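Local coordinates for protein histidine kinase (Paraburkholderia phymatum, PDB 6NB0) that probably acts as a phosphorelay sensor kinase, using ATP to phosphorylate a histidine of a protein substrate, at residues R130-L135 with Q168-R173; A134-L139 with L160-A165; E141-V146 with I156-N161; L180-T185 with W249-C254; E259-A264 with F280-A285. One frame throughout, in Å; residues are numbered along the deposited sequence.

Contact 1 of 5, residues R130-L135 with Q168-R173; sequences RAPFAL and QMDGDR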
# COMPACT_ATOMS: atom_id res chain seq x y z
N ARG A 130 -17.87 -10.61 -0.14
CA ARG A 130 -17.91 -11.97 0.39
C ARG A 130 -18.46 -12.87 -0.71
O ARG A 130 -19.47 -12.53 -1.32
CB ARG A 130 -18.80 -12.06 1.63
CG ARG A 130 -18.41 -11.13 2.76
CD ARG A 130 -17.13 -11.59 3.43
NE ARG A 130 -16.76 -10.72 4.53
CZ ARG A 130 -16.09 -9.57 4.40
NH1 ARG A 130 -15.72 -9.15 3.20
NH2 ARG A 130 -15.80 -8.86 5.47
N ALA A 131 -17.79 -13.99 -0.97
CA ALA A 131 -18.31 -14.94 -1.96
C ALA A 131 -17.73 -16.31 -1.64
O ALA A 131 -16.61 -16.41 -1.14
CB ALA A 131 -17.95 -14.53 -3.40
N PRO A 132 -18.49 -17.38 -1.90
CA PRO A 132 -18.01 -18.72 -1.50
C PRO A 132 -16.82 -19.15 -2.34
O PRO A 132 -16.78 -18.91 -3.55
CB PRO A 132 -19.23 -19.63 -1.74
CG PRO A 132 -20.15 -18.88 -2.62
CD PRO A 132 -19.84 -17.40 -2.46
N PHE A 133 -15.85 -19.79 -1.70
CA PHE A 133 -14.69 -20.31 -2.40
C PHE A 133 -14.17 -21.52 -1.65
O PHE A 133 -14.43 -21.71 -0.45
CB PHE A 133 -13.56 -19.25 -2.52
CG PHE A 133 -12.94 -18.89 -1.20
CD1 PHE A 133 -11.84 -19.59 -0.72
CD2 PHE A 133 -13.49 -17.88 -0.42
CE1 PHE A 133 -11.29 -19.29 0.51
CE2 PHE A 133 -12.94 -17.57 0.83
CZ PHE A 133 -11.84 -18.26 1.29
N ALA A 134 -13.39 -22.32 -2.36
CA ALA A 134 -12.78 -23.53 -1.79
C ALA A 134 -11.56 -23.19 -0.94
O ALA A 134 -10.61 -22.54 -1.41
CB ALA A 134 -12.43 -24.50 -2.92
N LEU A 135 -11.57 -23.65 0.31
CA LEU A 135 -10.50 -23.34 1.26
C LEU A 135 -9.20 -24.04 0.89
O LEU A 135 -8.12 -23.45 1.00
CB LEU A 135 -10.93 -23.75 2.67
CG LEU A 135 -11.84 -22.72 3.37
CD1 LEU A 135 -12.51 -23.33 4.63
CD2 LEU A 135 -11.00 -21.49 3.73
N GLN A 168 -15.85 -25.20 1.90
CA GLN A 168 -15.92 -23.86 1.36
C GLN A 168 -16.16 -22.84 2.47
O GLN A 168 -16.63 -23.17 3.57
CB GLN A 168 -17.06 -23.74 0.32
CG GLN A 168 -16.89 -24.69 -0.88
CD GLN A 168 -16.72 -23.94 -2.19
OE1 GLN A 168 -17.30 -22.87 -2.38
NE2 GLN A 168 -15.92 -24.50 -3.11
N MET A 169 -15.86 -21.59 2.15
CA MET A 169 -16.05 -20.46 3.05
C MET A 169 -16.61 -19.29 2.25
O MET A 169 -16.09 -18.98 1.18
CB MET A 169 -14.72 -20.07 3.70
CG MET A 169 -14.73 -18.72 4.38
SD MET A 169 -13.13 -18.38 5.15
CE MET A 169 -13.61 -17.08 6.28
N ASP A 170 -17.62 -18.64 2.80
CA ASP A 170 -18.17 -17.40 2.24
C ASP A 170 -17.31 -16.27 2.80
O ASP A 170 -17.54 -15.77 3.89
CB ASP A 170 -19.64 -17.24 2.60
CG ASP A 170 -20.27 -16.00 1.97
OD1 ASP A 170 -19.78 -15.53 0.92
OD2 ASP A 170 -21.25 -15.48 2.54
N GLY A 171 -16.28 -15.88 2.05
CA GLY A 171 -15.34 -14.90 2.55
C GLY A 171 -14.80 -14.03 1.44
O GLY A 171 -15.15 -14.18 0.26
N ASP A 172 -13.95 -13.09 1.82
CA ASP A 172 -13.30 -12.20 0.85
C ASP A 172 -12.03 -12.92 0.44
O ASP A 172 -11.01 -12.82 1.12
CB ASP A 172 -13.03 -10.83 1.47
CG ASP A 172 -12.46 -9.84 0.49
OD1 ASP A 172 -11.72 -10.23 -0.42
OD2 ASP A 172 -12.74 -8.63 0.63
N ARG A 173 -12.10 -13.70 -0.64
CA ARG A 173 -10.99 -14.63 -0.90
C ARG A 173 -9.68 -13.88 -1.08
O ARG A 173 -8.64 -14.31 -0.57
CB ARG A 173 -11.26 -15.49 -2.13
CG ARG A 173 -10.18 -16.57 -2.33
CD ARG A 173 -10.36 -17.33 -3.65
NE ARG A 173 -9.47 -18.50 -3.71
CZ ARG A 173 -8.19 -18.46 -4.07
NH1 ARG A 173 -7.61 -17.30 -4.40
NH2 ARG A 173 -7.47 -19.57 -4.08
O HOH W 1 -14.86 -7.22 1.44
O HOH W 2 -10.01 -21.22 -3.63
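Phe133 and Met169 form the middle of a two-stranded antiparallel ladder. Phe133 N gives to Met169 O and Met169 N to Phe133 O, both at 3.0 Å. The next hydrogen-bonded pair is Ala131 with Gly171, where Ala131 N lies 2.9 Å from Gly171 O.

Apolar packing fills the side of Phe133 and Met169. Phe133 CG stands between its own backbone N and carbonyl carbon (chi1 67°), which brings the ring edge to Gly171 CA and one face under the extended chain of Arg173. Arg173 CG sits 3.8 Å from the centroid of the Phe133 ring, a CH-pi contact. Met169 SD meets the same ring obliquely, 4.1 Å from Phe133 CZ. Leu135 CG closes over Met169 CB at 3.9 Å.

Polar side-chain contacts are made by Arg130 and Arg173. In the conformer described here, Arg130 NH1 and Asp172 OD2 are 4.0 Å apart, a long and doubtful salt bridge, and Arg130 NH2 hydrogen-bonds to Leu126 O. A water accepts from Arg173 NE at 2.8 Å and donates to Ala134 O.

Arg173 thus does two jobs. Its methylenes cover the aromatic face, while its guanidinium is carried beyond the ring to this water and to a salt bridge with Glu141.

Contact 2 of 5, residues A134-L139 with L160-A165; sequences ALRPLL and LNTPLA
Leu139 and Leu164 make the tight part of this contact. Their side chains meet at about a right angle, with Leu139 CD1 3.8 Å from Leu164 CD1. Leu164 CD1 also reaches Leu135 CB at 4.2 Å. One turn further along the helix, Leu139 CB rests against both methyls of Leu160, with CD1 at 4.1 Å. Leu139 and Thr162 reach toward each other tip to tip, Leu139 CD1 against Thr162 OG1. That hydroxyl has polar partners of its own. It accepts from Leu164 N at 3.0 Å, which makes an ST turn, and it is also hydrogen-bonded to Ala201 O on strand 196-204.

The segments join the first turn of helix 135-154 to the end of edge strand 157-161 and the loop after it. Leu135 and Leu139 face the sheet side of the helix, as expected in an alpha/beta sandwich.

The looser side belongs to Arg136, whose chain is bent at chi2 (61°) and curls back over the loop. Arg136 NH1 gives a bond of 2.8 Å to Leu164 O. The oxygen lies almost in the guanidinium plane, 4° out of it. Thr162 CG2 covers one face of the group, 3.8 Å from NH1. Two waters bridge the segments. One accepts from Arg136 N and donates to Ala165 O; another accepts from Arg136 NH1 and donates to Thr162 O, 2.9 Å from that oxygen.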
# COMPACT_ATOMS: atom_id res chain seq x y z
N ALA A 134 -13.39 -22.32 -2.36
CA ALA A 134 -12.78 -23.53 -1.79
C ALA A 134 -11.56 -23.19 -0.94
O ALA A 134 -10.61 -22.54 -1.41
CB ALA A 134 -12.43 -24.50 -2.92
N LEU A 135 -11.57 -23.65 0.31
CA LEU A 135 -10.50 -23.34 1.26
C LEU A 135 -9.20 -24.04 0.89
O LEU A 135 -8.12 -23.45 1.00
CB LEU A 135 -10.93 -23.75 2.67
CG LEU A 135 -11.84 -22.72 3.37
CD1 LEU A 135 -12.51 -23.33 4.63
CD2 LEU A 135 -11.00 -21.49 3.73
N ARG A 136 -9.26 -25.30 0.48
CA ARG A 136 -8.00 -26.03 0.30
C ARG A 136 -7.15 -25.48 -0.86
O ARG A 136 -5.93 -25.35 -0.70
CB ARG A 136 -8.27 -27.52 0.11
CG ARG A 136 -7.01 -28.32 -0.22
CD ARG A 136 -5.99 -28.21 0.90
NE ARG A 136 -4.79 -29.03 0.67
CZ ARG A 136 -4.69 -30.31 1.02
NH1 ARG A 136 -5.72 -30.94 1.59
NH2 ARG A 136 -3.56 -30.98 0.79
N PRO A 137 -7.72 -25.17 -2.04
CA PRO A 137 -6.89 -24.52 -3.06
C PRO A 137 -6.32 -23.19 -2.60
O PRO A 137 -5.22 -22.81 -3.03
CB PRO A 137 -7.85 -24.34 -4.25
CG PRO A 137 -8.91 -25.44 -4.06
CD PRO A 137 -9.08 -25.44 -2.55
N LEU A 138 -7.02 -22.47 -1.72
CA LEU A 138 -6.42 -21.25 -1.18
C LEU A 138 -5.18 -21.54 -0.33
O LEU A 138 -4.16 -20.84 -0.44
CB LEU A 138 -7.46 -20.47 -0.36
CG LEU A 138 -6.86 -19.22 0.29
CD1 LEU A 138 -6.25 -18.28 -0.74
CD2 LEU A 138 -7.91 -18.49 1.14
N LEU A 139 -5.25 -22.57 0.52
CA LEU A 139 -4.09 -22.98 1.30
C LEU A 139 -2.93 -23.39 0.40
O LEU A 139 -1.78 -23.02 0.66
CB LEU A 139 -4.48 -24.12 2.24
CG LEU A 139 -5.54 -23.74 3.29
CD1 LEU A 139 -6.09 -24.97 3.99
CD2 LEU A 139 -4.98 -22.75 4.32
N LEU A 160 2.31 -27.97 5.04
CA LEU A 160 0.89 -27.70 5.20
C LEU A 160 0.27 -28.90 5.88
O LEU A 160 0.41 -30.03 5.41
CB LEU A 160 0.21 -27.42 3.86
CG LEU A 160 -1.32 -27.31 3.89
CD1 LEU A 160 -1.81 -26.06 4.69
CD2 LEU A 160 -1.87 -27.33 2.46
N ASN A 161 -0.41 -28.66 7.00
CA ASN A 161 -1.11 -29.69 7.74
C ASN A 161 -2.59 -29.31 7.81
O ASN A 161 -2.96 -28.40 8.55
CB ASN A 161 -0.52 -29.85 9.14
CG ASN A 161 -1.28 -30.84 9.99
OD1 ASN A 161 -1.83 -31.81 9.48
ND2 ASN A 161 -1.32 -30.59 11.30
N THR A 162 -3.42 -30.00 7.04
CA THR A 162 -4.84 -29.68 7.06
C THR A 162 -5.62 -30.91 6.65
O THR A 162 -5.15 -31.68 5.80
CB THR A 162 -5.20 -28.50 6.14
OG1 THR A 162 -6.59 -28.20 6.30
CG2 THR A 162 -4.91 -28.81 4.66
N PRO A 163 -6.76 -31.17 7.30
CA PRO A 163 -7.72 -32.15 6.78
C PRO A 163 -8.66 -31.58 5.73
O PRO A 163 -9.47 -32.33 5.17
CB PRO A 163 -8.48 -32.56 8.04
CG PRO A 163 -8.56 -31.26 8.84
CD PRO A 163 -7.18 -30.61 8.60
N LEU A 164 -8.57 -30.29 5.44
CA LEU A 164 -9.53 -29.67 4.53
C LEU A 164 -9.36 -30.20 3.11
O LEU A 164 -8.25 -30.27 2.58
CB LEU A 164 -9.36 -28.14 4.56
CG LEU A 164 -9.59 -27.47 5.92
CD1 LEU A 164 -9.29 -25.96 5.83
CD2 LEU A 164 -11.01 -27.73 6.44
N ALA A 165 -10.48 -30.58 2.50
CA ALA A 165 -10.50 -31.08 1.13
C ALA A 165 -11.50 -30.27 0.32
O ALA A 165 -11.10 -29.43 -0.50
CB ALA A 165 -10.84 -32.57 1.10
O HOH W 3 -11.54 -26.85 0.00
O HOH W 4 -5.57 -33.41 3.51

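Contact 3 of 5, residues E141-V146 with I156-N161; sequences ETIGDV and IVLALN
Ile143 and Leu158 meet through torsions that split the isoleucine between two leucines. Ile143 CG1 lies beside its backbone N, opposite the carbonyl carbon (chi1 -64°), and this leaves CG2 on the other flank. CG2 touches Leu158 CB at 4.2 Å. CG1 touches Leu160 CB at 4.1 Å, the two side chains crossing at a slant. Leu158 also has CG turned away from its carbonyl carbon (chi1 -58°) and is extended beyond it, which places CD1 against the helix.

There the methyl lies against one turn of the helix, between Ile143 O and the side chain of Val146. Leu158 CD1 is 3.6 Å from Ile143 O and 4.0 Å from Val146 CB. Val146 CG1 is equally near, and the two side chains stand at about a right angle. Ile143 is the largest contributor to the buried surface of the contact.

No hydrogen bond crosses between the segments. The helix satisfies its own backbone, as in Val146 N to Thr142 O at 3.0 Å. The strand pairs with strand 196-204 instead, for example through Ala159 and Val197. Val146 also packs on Trp181 and Thr185 of helix 173-189, so it is covered from a second helix. On the helix flank turned from the strand, Glu141 and Asp145 make salt bridges to Arg45.

The axes of 141-146 and 157-161 run antiparallel (178°), with a closest approach of 9.4 Å. This is the helix-on-sheet layer of an alpha/beta sandwich, consistent with the Bergerat fold of histidine kinase ATP-binding domains.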
# COMPACT_ATOMS: atom_id res chain seq x y z
N GLU A 141 -2.34 -22.53 -2.73
CA GLU A 141 -1.82 -21.34 -3.40
C GLU A 141 -0.92 -20.53 -2.48
O GLU A 141 0.10 -19.99 -2.92
CB GLU A 141 -2.98 -20.47 -3.90
CG GLU A 141 -2.54 -19.18 -4.56
CD GLU A 141 -3.68 -18.47 -5.30
OE1 GLU A 141 -4.84 -18.54 -4.82
OE2 GLU A 141 -3.40 -17.87 -6.37
N THR A 142 -1.31 -20.39 -1.20
CA THR A 142 -0.49 -19.69 -0.22
C THR A 142 0.89 -20.33 -0.13
O THR A 142 1.92 -19.65 -0.18
CB THR A 142 -1.18 -19.71 1.16
OG1 THR A 142 -2.49 -19.11 1.08
CG2 THR A 142 -0.33 -18.96 2.20
N ILE A 143 0.92 -21.65 0.03
CA ILE A 143 2.20 -22.34 0.18
C ILE A 143 3.04 -22.13 -1.08
O ILE A 143 4.24 -21.82 -1.01
CB ILE A 143 1.98 -23.84 0.45
CG1 ILE A 143 1.25 -24.04 1.79
CG2 ILE A 143 3.30 -24.62 0.39
CD1 ILE A 143 2.07 -23.59 3.00
N GLY A 144 2.41 -22.30 -2.24
CA GLY A 144 3.12 -22.13 -3.50
C GLY A 144 3.69 -20.73 -3.67
O GLY A 144 4.84 -20.57 -4.07
N ASP A 145 2.88 -19.70 -3.36
CA ASP A 145 3.34 -18.32 -3.52
C ASP A 145 4.50 -17.98 -2.58
O ASP A 145 5.44 -17.28 -2.99
CB ASP A 145 2.17 -17.35 -3.27
CG ASP A 145 1.16 -17.31 -4.43
OD1 ASP A 145 1.43 -17.86 -5.53
OD2 ASP A 145 0.11 -16.64 -4.27
N VAL A 146 4.44 -18.41 -1.32
CA VAL A 146 5.52 -18.08 -0.39
C VAL A 146 6.77 -18.89 -0.70
O VAL A 146 7.91 -18.40 -0.56
CB VAL A 146 5.04 -18.27 1.06
CG1 VAL A 146 6.18 -17.96 2.06
CG2 VAL A 146 3.83 -17.35 1.35
N ILE A 156 14.09 -22.44 3.62
CA ILE A 156 13.04 -22.75 4.60
C ILE A 156 12.09 -23.77 4.01
O ILE A 156 11.63 -23.61 2.87
CB ILE A 156 12.28 -21.48 5.02
CG1 ILE A 156 13.25 -20.36 5.47
CG2 ILE A 156 11.24 -21.78 6.11
CD1 ILE A 156 14.26 -20.80 6.48
N VAL A 157 11.80 -24.83 4.77
CA VAL A 157 10.85 -25.85 4.34
C VAL A 157 9.47 -25.41 4.79
O VAL A 157 9.28 -25.03 5.96
CB VAL A 157 11.22 -27.23 4.94
CG1 VAL A 157 10.16 -28.28 4.59
CG2 VAL A 157 12.61 -27.66 4.42
N LEU A 158 8.50 -25.40 3.87
CA LEU A 158 7.11 -25.11 4.21
C LEU A 158 6.34 -26.41 4.30
O LEU A 158 6.47 -27.28 3.43
CB LEU A 158 6.46 -24.19 3.18
CG LEU A 158 7.11 -22.82 2.95
CD1 LEU A 158 6.28 -21.98 1.96
CD2 LEU A 158 7.30 -22.07 4.28
N ALA A 159 5.49 -26.54 5.33
CA ALA A 159 4.66 -27.72 5.49
C ALA A 159 3.23 -27.27 5.68
O ALA A 159 2.96 -26.27 6.36
CB ALA A 159 5.09 -28.61 6.69
N LEU A 160 2.31 -27.97 5.04
CA LEU A 160 0.89 -27.70 5.20
C LEU A 160 0.27 -28.90 5.88
O LEU A 160 0.41 -30.03 5.41
CB LEU A 160 0.21 -27.42 3.86
CG LEU A 160 -1.32 -27.31 3.89
CD1 LEU A 160 -1.81 -26.06 4.69
CD2 LEU A 160 -1.87 -27.33 2.46
N ASN A 161 -0.41 -28.66 7.00
CA ASN A 161 -1.11 -29.69 7.74
C ASN A 161 -2.59 -29.31 7.81
O ASN A 161 -2.96 -28.40 8.55
CB ASN A 161 -0.52 -29.85 9.14
CG ASN A 161 -1.28 -30.84 9.99
OD1 ASN A 161 -1.83 -31.81 9.48
ND2 ASN A 161 -1.32 -30.59 11.30

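Contact 4 of 5, residues L180-T185 with W249-C254; sequences LWLLVT and WVLALC
Leu182 is the bump of this contact, and the turn around Val250 to Cys254 is the hollow. Leu182 CG is anti to its backbone N (chi1 180°), which sends the isobutyl group straight across. Its CD2 methyl goes in deepest. It lies 3.3 Å from Val250 O at one wall and 3.7 Å from Leu253 CB at another. Leu251 CA closes a third side, 4.1 Å from Leu182 CD2, and Cys254 SG a fourth at 3.9 Å. Leu251 CD2 touches the outer part of the leucine, 4.2 Å from Leu182 CG.

Cys254 supplies the answering bump. Its SG fits the notch between Leu182 and Leu183, 3.8 Å from Leu183 N and 4.0 Å from Leu183 CD1. No hydrogen bond crosses; the touching groups are apolar side chains, a thiol and backbone atoms. Phe265 of strand 264-267 packs on Leu183, Leu251 and Cys254. Trp249 packs on Thr118 of the second subunit.

The hollow is formed by the 3-10 turn 249-251 and the first turn of helix 252-260, with Leu251 at the N-cap. Helix 173-189 probably corresponds to the helix that carries the N box in related kinases. Two helices packed together against one face of a mixed sheet are consistent with the Bergerat fold.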
# COMPACT_ATOMS: atom_id res chain seq x y z
N LEU A 180 -3.15 -14.86 4.62
CA LEU A 180 -2.42 -16.10 4.80
C LEU A 180 -1.02 -16.00 4.22
O LEU A 180 -0.07 -16.53 4.80
CB LEU A 180 -3.18 -17.26 4.16
CG LEU A 180 -4.58 -17.51 4.78
CD1 LEU A 180 -5.27 -18.58 3.98
CD2 LEU A 180 -4.47 -17.94 6.23
N TRP A 181 -0.89 -15.35 3.06
CA TRP A 181 0.44 -15.10 2.51
C TRP A 181 1.35 -14.43 3.53
O TRP A 181 2.50 -14.84 3.73
CB TRP A 181 0.29 -14.24 1.25
CG TRP A 181 1.60 -13.89 0.56
CD1 TRP A 181 2.19 -14.56 -0.48
CD2 TRP A 181 2.45 -12.76 0.86
NE1 TRP A 181 3.38 -13.91 -0.84
CE2 TRP A 181 3.55 -12.81 -0.03
CE3 TRP A 181 2.38 -11.71 1.80
CZ2 TRP A 181 4.57 -11.85 -0.01
CZ3 TRP A 181 3.40 -10.76 1.81
CH2 TRP A 181 4.48 -10.84 0.93
N LEU A 182 0.84 -13.39 4.21
CA LEU A 182 1.68 -12.64 5.15
C LEU A 182 1.96 -13.45 6.40
O LEU A 182 3.07 -13.41 6.94
CB LEU A 182 0.99 -11.31 5.50
CG LEU A 182 1.73 -10.38 6.49
CD1 LEU A 182 3.13 -10.02 5.95
CD2 LEU A 182 0.91 -9.09 6.71
N LEU A 183 0.95 -14.19 6.88
CA LEU A 183 1.12 -15.08 8.02
C LEU A 183 2.32 -16.02 7.80
O LEU A 183 3.17 -16.17 8.68
CB LEU A 183 -0.17 -15.89 8.21
CG LEU A 183 -0.57 -16.40 9.59
CD1 LEU A 183 -0.99 -15.21 10.46
CD2 LEU A 183 -1.69 -17.43 9.46
N VAL A 184 2.39 -16.64 6.61
CA VAL A 184 3.51 -17.55 6.32
C VAL A 184 4.79 -16.78 6.01
O VAL A 184 5.88 -17.15 6.47
CB VAL A 184 3.14 -18.51 5.16
CG1 VAL A 184 4.30 -19.51 4.91
CG2 VAL A 184 1.81 -19.28 5.47
N THR A 185 4.70 -15.73 5.20
CA THR A 185 5.90 -14.97 4.82
C THR A 185 6.61 -14.38 6.04
O THR A 185 7.84 -14.37 6.12
CB THR A 185 5.51 -13.87 3.83
OG1 THR A 185 5.03 -14.47 2.62
CG2 THR A 185 6.70 -12.97 3.48
N TRP A 249 4.07 -4.02 13.63
CA TRP A 249 3.26 -3.24 12.68
C TRP A 249 3.04 -3.99 11.38
O TRP A 249 1.97 -3.91 10.76
CB TRP A 249 3.94 -1.92 12.37
CG TRP A 249 4.06 -1.00 13.51
CD1 TRP A 249 3.53 -1.17 14.76
CD2 TRP A 249 4.74 0.25 13.51
NE1 TRP A 249 3.84 -0.07 15.55
CE2 TRP A 249 4.59 0.81 14.81
CE3 TRP A 249 5.47 0.96 12.55
CZ2 TRP A 249 5.15 2.04 15.16
CZ3 TRP A 249 6.02 2.20 12.91
CH2 TRP A 249 5.86 2.72 14.20
N VAL A 250 4.05 -4.74 10.94
CA VAL A 250 3.98 -5.35 9.63
C VAL A 250 2.87 -6.40 9.55
O VAL A 250 2.45 -6.75 8.45
CB VAL A 250 5.35 -5.96 9.24
CG1 VAL A 250 5.67 -7.20 10.08
CG2 VAL A 250 5.38 -6.31 7.74
N LEU A 251 2.37 -6.90 10.68
CA LEU A 251 1.31 -7.91 10.65
C LEU A 251 -0.09 -7.29 10.60
O LEU A 251 -1.09 -8.00 10.71
CB LEU A 251 1.44 -8.85 11.86
CG LEU A 251 2.63 -9.82 11.73
CD1 LEU A 251 3.01 -10.53 13.03
CD2 LEU A 251 2.42 -10.84 10.61
N ALA A 252 -0.17 -5.96 10.46
CA ALA A 252 -1.44 -5.26 10.46
C ALA A 252 -2.45 -5.89 9.50
O ALA A 252 -3.64 -5.97 9.81
CB ALA A 252 -1.20 -3.80 10.11
N LEU A 253 -1.99 -6.31 8.31
CA LEU A 253 -2.92 -6.89 7.33
C LEU A 253 -3.63 -8.12 7.90
O LEU A 253 -4.84 -8.26 7.75
CB LEU A 253 -2.19 -7.23 6.03
CG LEU A 253 -3.09 -7.53 4.82
CD1 LEU A 253 -2.33 -7.25 3.52
CD2 LEU A 253 -3.56 -8.96 4.80
N CYS A 254 -2.88 -9.04 8.53
CA CYS A 254 -3.51 -10.19 9.18
C CYS A 254 -4.57 -9.78 10.20
O CYS A 254 -5.68 -10.33 10.23
CB CYS A 254 -2.44 -11.04 9.88
SG CYS A 254 -1.16 -11.63 8.76

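Contact 5 of 5, residues E259-A264 with F280-A285; sequences EAHDGA and FRASLA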
# COMPACT_ATOMS: atom_id res chain seq x y z
N GLU A 259 -10.18 -9.32 11.73
CA GLU A 259 -11.25 -8.63 12.44
C GLU A 259 -12.37 -8.24 11.50
O GLU A 259 -13.53 -8.21 11.91
CB GLU A 259 -10.70 -7.42 13.19
CG GLU A 259 -9.75 -7.87 14.31
CD GLU A 259 -9.12 -6.73 15.08
OE1 GLU A 259 -9.36 -5.55 14.72
OE2 GLU A 259 -8.39 -7.02 16.06
N ALA A 260 -12.05 -7.99 10.23
CA ALA A 260 -13.09 -7.68 9.24
C ALA A 260 -13.97 -8.90 8.97
O ALA A 260 -15.15 -8.74 8.61
CB ALA A 260 -12.44 -7.19 7.95
N HIS A 261 -13.43 -10.11 9.14
CA HIS A 261 -14.22 -11.33 9.06
C HIS A 261 -14.75 -11.78 10.43
O HIS A 261 -14.94 -12.98 10.65
CB HIS A 261 -13.39 -12.46 8.42
CG HIS A 261 -13.19 -12.31 6.94
ND1 HIS A 261 -12.17 -11.55 6.40
CD2 HIS A 261 -13.86 -12.84 5.89
CE1 HIS A 261 -12.24 -11.60 5.08
NE2 HIS A 261 -13.25 -12.38 4.75
N ASP A 262 -14.99 -10.84 11.35
CA ASP A 262 -15.51 -11.16 12.69
C ASP A 262 -14.65 -12.21 13.38
O ASP A 262 -15.15 -13.13 14.03
CB ASP A 262 -16.97 -11.62 12.61
CG ASP A 262 -17.89 -10.55 12.04
OD1 ASP A 262 -17.53 -9.36 12.12
OD2 ASP A 262 -18.97 -10.91 11.52
N GLY A 263 -13.33 -12.08 13.23
CA GLY A 263 -12.37 -13.03 13.75
C GLY A 263 -11.35 -12.33 14.63
O GLY A 263 -11.63 -11.30 15.25
N ALA A 264 -10.15 -12.90 14.67
CA ALA A 264 -9.15 -12.40 15.60
C ALA A 264 -7.78 -12.83 15.12
O ALA A 264 -7.64 -13.82 14.39
CB ALA A 264 -9.40 -12.92 17.03
N PHE A 280 -4.56 -17.06 13.38
CA PHE A 280 -5.55 -16.32 12.60
C PHE A 280 -6.90 -17.04 12.72
O PHE A 280 -6.97 -18.26 12.58
CB PHE A 280 -5.05 -16.23 11.14
CG PHE A 280 -6.00 -15.53 10.19
CD1 PHE A 280 -7.01 -16.23 9.55
CD2 PHE A 280 -5.84 -14.17 9.91
CE1 PHE A 280 -7.87 -15.57 8.65
CE2 PHE A 280 -6.71 -13.51 9.02
CZ PHE A 280 -7.71 -14.21 8.40
N ARG A 281 -7.97 -16.28 13.00
CA ARG A 281 -9.31 -16.85 12.98
C ARG A 281 -10.24 -15.94 12.20
O ARG A 281 -10.14 -14.71 12.29
CB ARG A 281 -9.94 -17.00 14.39
CG ARG A 281 -9.22 -17.80 15.44
CD ARG A 281 -10.15 -17.90 16.68
NE ARG A 281 -10.60 -16.60 17.22
CZ ARG A 281 -11.82 -16.07 17.04
NH1 ARG A 281 -12.74 -16.72 16.34
NH2 ARG A 281 -12.12 -14.89 17.57
N ALA A 282 -11.18 -16.55 11.48
CA ALA A 282 -12.16 -15.80 10.70
C ALA A 282 -13.48 -16.54 10.76
O ALA A 282 -13.48 -17.77 10.75
CB ALA A 282 -11.69 -15.62 9.24
N SER A 283 -14.59 -15.80 10.85
CA SER A 283 -15.89 -16.44 10.86
C SER A 283 -16.19 -17.03 9.49
O SER A 283 -15.85 -16.45 8.46
CB SER A 283 -16.98 -15.43 11.27
OG SER A 283 -18.25 -16.00 11.15
N LEU A 284 -16.85 -18.18 9.49
CA LEU A 284 -17.11 -18.85 8.22
C LEU A 284 -18.19 -18.13 7.41
O LEU A 284 -17.95 -17.70 6.28
CB LEU A 284 -17.47 -20.32 8.47
CG LEU A 284 -16.16 -21.08 8.73
CD1 LEU A 284 -16.42 -22.56 8.96
CD2 LEU A 284 -15.23 -20.87 7.56
N ALA A 285 -19.38 -17.99 7.97
CA ALA A 285 -20.51 -17.41 7.23
C ALA A 285 -20.85 -16.06 7.84
O ALA A 285 -21.79 -15.93 8.63
CB ALA A 285 -21.71 -18.36 7.21
O HOH W 5 -14.27 -16.07 14.31
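Ala264 and Arg281 pair as neighbours in antiparallel strands and satisfy each other's backbone. Ala264 N gives to Arg281 O at 3.0 Å, and Arg281 N gives to Ala264 O at 2.8 Å. Arg281 O also receives a CA-H contact from Gly263, with Gly263 CA 3.2 Å from Arg281 O. Further along, Ser283 N gives to His261 O at 2.8 Å.

Two bonds within the chain close the helix end. Asp262 N gives to Glu259 O at 3.1 Å, and Gly263 N gives to Ala258 O. Asp262 has positive phi (54°), which turns the chain out of the helix. Asp262 O accepts from a water that also takes a weak bond from Arg281 NH1.

The His261 ring is held on both nitrogens. ND1 is bonded to Val257 O and NE2 to Asp172 N, a pattern consistent with the proton on ND1. Its CB packs 3.7 Å from Ala282 CB. Arg281 is bent at chi3 (-56°), a bend that lays the guanidinium face over Ala264 N and Gly263 C, and its NH2 lies 3.4 Å from Ala264 CB. On its other edge the strand bonds to strand 207-214, through Ala282 and Leu208.

The turn is a Schellman motif at the end of helix 252-260. It hands the chain to edge strand 264-267, which pairs antiparallel with strand 276-283 at the margin of the five-stranded sheet, as expected for a Bergerat-type domain.

In the fold
The centre of contact 4 lies about 2 Å from the centre of the chain, and the contact is wholly buried. Contact 3 is also buried, though farther out, and both rely on apolar fit without crossing hydrogen bonds. Contacts 1 and 5 are partly buried and built on backbone ladders; contact 2, also partly buried, is joined by an arginine and waters beside its leucines. Contacts 2 and 3 hold the same helix 135-154 against edge strand 157-161. Contacts 4 and 5 use opposite ends of helix 252-260. Contact 1 is a separate small ribbon that touches contacts 5 and 3 through polar links. Contacts 3 and 4 touch by packing, where helices 135-154 and 173-189 meet.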